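Local coordinates for twitching motility protein PilT (Aquifex aeolicus, PDB 2EYU) that probably hydrolyses ATP through its P-loop NTPase domain to power retraction of type IV pili and so drive twitching motility, at residues 168-180 / 229-241. The protein carries 1 engineered substitution. Sequence-based numbering, arbitrary orientation.
Sequences QRLLPKIGGGRVL and QGLITLEDAMEAS
L171 and V179, backbone-paired across a beta hairpin, both press on I232, and with R169 they give a worked example of a helix and the loop leading into it packed on one end of a hairpin, at one side of a P-loop NTPase sheet. Helix 234-240 runs nearly antiparallel to strand 168-171, at 153°; no hydrogen bond links the segments, and the contact rests largely on packing. The methyl CG2 of I232 is one bump, sitting in the notch formed by L171 CB, at a tight 3.5 Å, and V179 CG1, at 3.7 Å, with P172 O close by. L231 adds another, CD1 meeting V179 CG2 at 4.2 Å. The two methyls of L171 span one turn of the helix, CD1 against D236 CB and CD2 against A240 CB. P172 sets its ring carbon CG against the carboxylate of D236. R169 extends with CG opposite the backbone N (chi1 -158°), then bends at chi3, its NH2 hydrogen-bonded to N133. An alanine at R169 is likely to uncover the A240 methyl and leave N133 without this donor. R169 CD lies 3.5 Å from A240 CB, while A240 O sits 3.8 Å above the guanidinium plane, over its centre.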
loop_
_atom_site.group_PDB
_atom_site.type_symbol
_atom_site.label_atom_id
_atom_site.label_comp_id
_atom_site.label_asym_id
_atom_site.label_seq_id
_atom_site.Cartn_x
_atom_site.Cartn_y
_atom_site.Cartn_z
ATOM N N GLN A 168 2.293 -3.975 -5.805
ATOM C CA GLN A 168 1.918 -3.960 -7.218
ATOM C C GLN A 168 3.089 -4.261 -8.147
ATOM O O GLN A 168 4.222 -3.958 -7.823
ATOM C CB GLN A 168 1.373 -2.597 -7.651
ATOM C CG GLN A 168 -0.062 -2.259 -7.274
ATOM C CD GLN A 168 -0.261 -0.740 -7.272
ATOM O OE1 GLN A 168 0.166 -0.110 -8.245
ATOM N NE2 GLN A 168 -0.819 -0.203 -6.209
ATOM N N ARG A 169 2.748 -4.816 -9.302
ATOM C CA ARG A 169 3.664 -4.905 -10.427
ATOM C C ARG A 169 2.851 -4.712 -11.712
ATOM O O ARG A 169 1.701 -5.150 -11.786
ATOM C CB ARG A 169 4.415 -6.225 -10.454
ATOM C CG ARG A 169 5.718 -6.172 -11.241
ATOM C CD ARG A 169 6.446 -7.507 -11.164
ATOM N NE ARG A 169 7.382 -7.535 -10.040
ATOM C CZ ARG A 169 8.627 -7.990 -10.108
ATOM N NH1 ARG A 169 9.106 -8.465 -11.250
ATOM N NH2 ARG A 169 9.392 -7.968 -9.027
ATOM N N LEU A 170 3.470 -4.044 -12.672
ATOM C CA LEU A 170 2.885 -3.796 -13.980
ATOM C C LEU A 170 3.495 -4.751 -15.000
ATOM O O LEU A 170 4.719 -4.732 -15.163
ATOM C CB LEU A 170 3.116 -2.337 -14.388
ATOM C CG LEU A 170 2.293 -1.272 -13.666
ATOM C CD1 LEU A 170 2.981 0.085 -13.754
ATOM C CD2 LEU A 170 0.900 -1.182 -14.252
ATOM N N LEU A 171 2.690 -5.579 -15.653
ATOM C CA LEU A 171 3.184 -6.570 -16.607
ATOM C C LEU A 171 2.844 -6.156 -18.038
ATOM O O LEU A 171 1.821 -5.496 -18.246
ATOM C CB LEU A 171 2.513 -7.909 -16.424
ATOM C CG LEU A 171 3.048 -9.010 -15.517
ATOM C CD1 LEU A 171 3.970 -9.939 -16.295
ATOM C CD2 LEU A 171 3.757 -8.438 -14.303
ATOM N N PRO A 172 3.626 -6.567 -19.024
ATOM C CA PRO A 172 3.212 -6.327 -20.412
ATOM C C PRO A 172 2.031 -7.224 -20.786
ATOM O O PRO A 172 1.677 -8.055 -19.953
ATOM C CB PRO A 172 4.437 -6.757 -21.222
ATOM C CG PRO A 172 5.087 -7.786 -20.359
ATOM C CD PRO A 172 4.915 -7.271 -18.946
ATOM N N LYS A 173 1.522 -7.038 -21.983
ATOM C CA LYS A 173 0.623 -7.837 -22.779
ATOM C C LYS A 173 -0.546 -7.041 -23.381
ATOM O O LYS A 173 -0.448 -5.841 -23.656
ATOM C CB LYS A 173 0.011 -8.996 -21.991
ATOM C CG LYS A 173 0.518 -10.398 -22.250
ATOM C CD LYS A 173 2.043 -10.433 -22.309
ATOM C CE LYS A 173 2.417 -10.311 -23.810
ATOM N NZ LYS A 173 1.122 -10.154 -24.549
ATOM N N ILE A 174 -1.626 -7.802 -23.566
ATOM C CA ILE A 174 -2.849 -7.358 -24.225
ATOM C C ILE A 174 -4.006 -7.143 -23.255
ATOM O O ILE A 174 -3.859 -7.297 -22.043
ATOM C CB ILE A 174 -3.256 -8.387 -25.297
ATOM C CG1 ILE A 174 -3.873 -7.762 -26.555
ATOM C CG2 ILE A 174 -4.170 -9.444 -24.704
ATOM C CD1 ILE A 174 -2.928 -7.787 -27.761
ATOM N N GLY A 175 -5.164 -6.769 -23.793
ATOM C CA GLY A 175 -6.366 -6.514 -23.024
ATOM C C GLY A 175 -6.680 -5.027 -22.926
ATOM O O GLY A 175 -7.779 -4.600 -23.266
ATOM N N GLY A 176 -5.705 -4.254 -22.462
ATOM C CA GLY A 176 -5.790 -2.815 -22.313
ATOM C C GLY A 176 -4.447 -2.133 -22.527
ATOM O O GLY A 176 -4.411 -0.936 -22.840
ATOM N N GLY A 177 -3.373 -2.889 -22.352
ATOM C CA GLY A 177 -1.995 -2.451 -22.507
ATOM C C GLY A 177 -1.062 -3.265 -21.626
ATOM O O GLY A 177 -0.746 -4.414 -21.933
ATOM N N ARG A 178 -0.627 -2.671 -20.523
ATOM C CA ARG A 178 0.058 -3.384 -19.461
ATOM C C ARG A 178 -1.007 -3.913 -18.509
ATOM O O ARG A 178 -2.153 -3.460 -18.496
ATOM C CB ARG A 178 1.007 -2.527 -18.643
ATOM C CG ARG A 178 2.301 -2.088 -19.318
ATOM C CD ARG A 178 2.551 -0.628 -18.928
ATOM N NE ARG A 178 1.612 0.251 -19.625
ATOM C CZ ARG A 178 0.425 0.669 -19.212
ATOM N NH1 ARG A 178 -0.059 0.302 -18.030
ATOM N NH2 ARG A 178 -0.304 1.471 -19.983
ATOM N N VAL A 179 -0.635 -4.879 -17.670
ATOM C CA VAL A 179 -1.645 -5.244 -16.675
ATOM C C VAL A 179 -1.039 -5.134 -15.276
ATOM O O VAL A 179 0.140 -5.446 -15.106
ATOM C CB VAL A 179 -2.189 -6.660 -16.865
ATOM C CG1 VAL A 179 -1.069 -7.664 -16.636
ATOM C CG2 VAL A 179 -3.355 -6.887 -15.912
ATOM N N LEU A 180 -1.878 -4.699 -14.336
ATOM C CA LEU A 180 -1.462 -4.643 -12.940
ATOM C C LEU A 180 -1.597 -6.004 -12.280
ATOM O O LEU A 180 -2.717 -6.541 -12.269
ATOM C CB LEU A 180 -2.299 -3.637 -12.128
ATOM C CG LEU A 180 -1.467 -2.762 -11.189
ATOM C CD1 LEU A 180 -1.277 -1.369 -11.782
ATOM C CD2 LEU A 180 -2.117 -2.696 -9.817
ATOM N N GLN A 229 -6.279 -16.174 -17.825
ATOM C CA GLN A 229 -7.210 -15.411 -18.651
ATOM C C GLN A 229 -6.528 -14.956 -19.939
ATOM O O GLN A 229 -7.084 -14.182 -20.715
ATOM C CB GLN A 229 -7.763 -14.219 -17.876
ATOM C CG GLN A 229 -8.285 -14.571 -16.488
ATOM C CD GLN A 229 -8.470 -13.323 -15.641
ATOM O OE1 GLN A 229 -9.362 -13.257 -14.796
ATOM N NE2 GLN A 229 -7.620 -12.328 -15.874
ATOM N N GLY A 230 -5.316 -15.459 -20.154
ATOM C CA GLY A 230 -4.533 -15.152 -21.345
ATOM C C GLY A 230 -4.172 -13.682 -21.356
ATOM O O GLY A 230 -4.036 -13.016 -22.385
ATOM N N LEU A 231 -4.020 -13.143 -20.141
ATOM C CA LEU A 231 -3.746 -11.717 -20.033
ATOM C C LEU A 231 -2.249 -11.422 -20.002
ATOM O O LEU A 231 -1.848 -10.320 -20.398
ATOM C CB LEU A 231 -4.439 -11.133 -18.794
ATOM C CG LEU A 231 -5.795 -10.474 -19.048
ATOM C CD1 LEU A 231 -5.799 -9.016 -18.611
ATOM C CD2 LEU A 231 -6.171 -10.582 -20.520
ATOM N N ILE A 232 -1.437 -12.361 -19.553
ATOM C CA ILE A 232 0.021 -12.286 -19.632
ATOM C C ILE A 232 0.554 -13.616 -20.148
ATOM O O ILE A 232 -0.186 -14.599 -20.215
ATOM C CB ILE A 232 0.690 -11.978 -18.275
ATOM C CG1 ILE A 232 -0.036 -12.552 -17.064
ATOM C CG2 ILE A 232 0.887 -10.473 -18.093
ATOM C CD1 ILE A 232 0.378 -13.942 -16.651
ATOM N N THR A 233 1.834 -13.687 -20.481
ATOM C CA THR A 233 2.307 -15.015 -20.897
ATOM C C THR A 233 2.840 -15.759 -19.673
ATOM O O THR A 233 3.057 -15.114 -18.639
ATOM C CB THR A 233 3.340 -14.894 -22.018
ATOM O OG1 THR A 233 2.711 -14.167 -23.092
ATOM C CG2 THR A 233 3.730 -16.241 -22.604
ATOM N N LEU A 234 3.006 -17.070 -19.816
ATOM C CA LEU A 234 3.639 -17.900 -18.801
ATOM C C LEU A 234 4.975 -17.300 -18.392
ATOM O O LEU A 234 5.203 -17.158 -17.190
ATOM C CB LEU A 234 3.868 -19.335 -19.283
ATOM C CG LEU A 234 4.367 -20.364 -18.271
ATOM C CD1 LEU A 234 3.547 -20.342 -16.983
ATOM C CD2 LEU A 234 4.331 -21.770 -18.851
ATOM N N GLU A 235 5.833 -16.977 -19.372
ATOM C CA GLU A 235 7.183 -16.517 -19.010
ATOM C C GLU A 235 7.150 -15.219 -18.212
ATOM O O GLU A 235 7.944 -14.962 -17.306
ATOM C CB GLU A 235 8.028 -16.318 -20.261
ATOM C CG GLU A 235 7.558 -17.128 -21.464
ATOM C CD GLU A 235 7.830 -16.397 -22.770
ATOM O OE1 GLU A 235 7.653 -16.997 -23.855
ATOM O OE2 GLU A 235 8.222 -15.208 -22.696
ATOM N N ASP A 236 6.210 -14.352 -18.562
ATOM C CA ASP A 236 6.090 -13.065 -17.870
ATOM C C ASP A 236 5.698 -13.241 -16.408
ATOM O O ASP A 236 6.121 -12.484 -15.537
ATOM C CB ASP A 236 5.051 -12.204 -18.601
ATOM C CG ASP A 236 5.658 -11.609 -19.868
ATOM O OD1 ASP A 236 6.905 -11.547 -19.910
ATOM O OD2 ASP A 236 4.900 -11.223 -20.779
ATOM N N ALA A 237 4.875 -14.252 -16.172
ATOM C CA ALA A 237 4.297 -14.562 -14.873
ATOM C C ALA A 237 5.374 -15.096 -13.937
ATOM O O ALA A 237 5.600 -14.571 -12.851
ATOM C CB ALA A 237 3.161 -15.558 -15.020
HETATM N N MSE A 238 6.037 -16.142 -14.407
HETATM C CA MSE A 238 7.213 -16.691 -13.745
HETATM C C MSE A 238 8.270 -15.630 -13.458
HETATM O O MSE A 238 8.915 -15.610 -12.394
HETATM C CB MSE A 238 7.814 -17.796 -14.625
HETATM C CG MSE A 238 6.920 -19.016 -14.800
HETATM SE SE MSE A 238 6.532 -19.852 -13.096
HETATM C CE MSE A 238 8.396 -19.881 -12.614
ATOM N N GLU A 239 8.469 -14.711 -14.400
ATOM C CA GLU A 239 9.472 -13.663 -14.228
ATOM C C GLU A 239 9.191 -12.710 -13.069
ATOM O O GLU A 239 10.116 -12.138 -12.490
ATOM C CB GLU A 239 9.573 -12.848 -15.525
ATOM C CG GLU A 239 10.602 -13.336 -16.530
ATOM C CD GLU A 239 11.066 -12.257 -17.493
ATOM O OE1 GLU A 239 12.239 -12.300 -17.914
ATOM O OE2 GLU A 239 10.264 -11.366 -17.854
ATOM N N ALA A 240 7.933 -12.504 -12.719
ATOM C CA ALA A 240 7.477 -11.491 -11.780
ATOM C C ALA A 240 7.067 -12.063 -10.430
ATOM O O ALA A 240 6.916 -11.356 -9.433
ATOM C CB ALA A 240 6.302 -10.758 -12.425
ATOM N N SER A 241 6.860 -13.363 -10.359
ATOM C CA SER A 241 6.516 -14.060 -9.124
ATOM C C SER A 241 7.577 -13.927 -8.045
ATOM O O SER A 241 8.766 -14.166 -8.258
ATOM C CB SER A 241 6.289 -15.547 -9.435
ATOM O OG SER A 241 6.310 -16.338 -8.267
#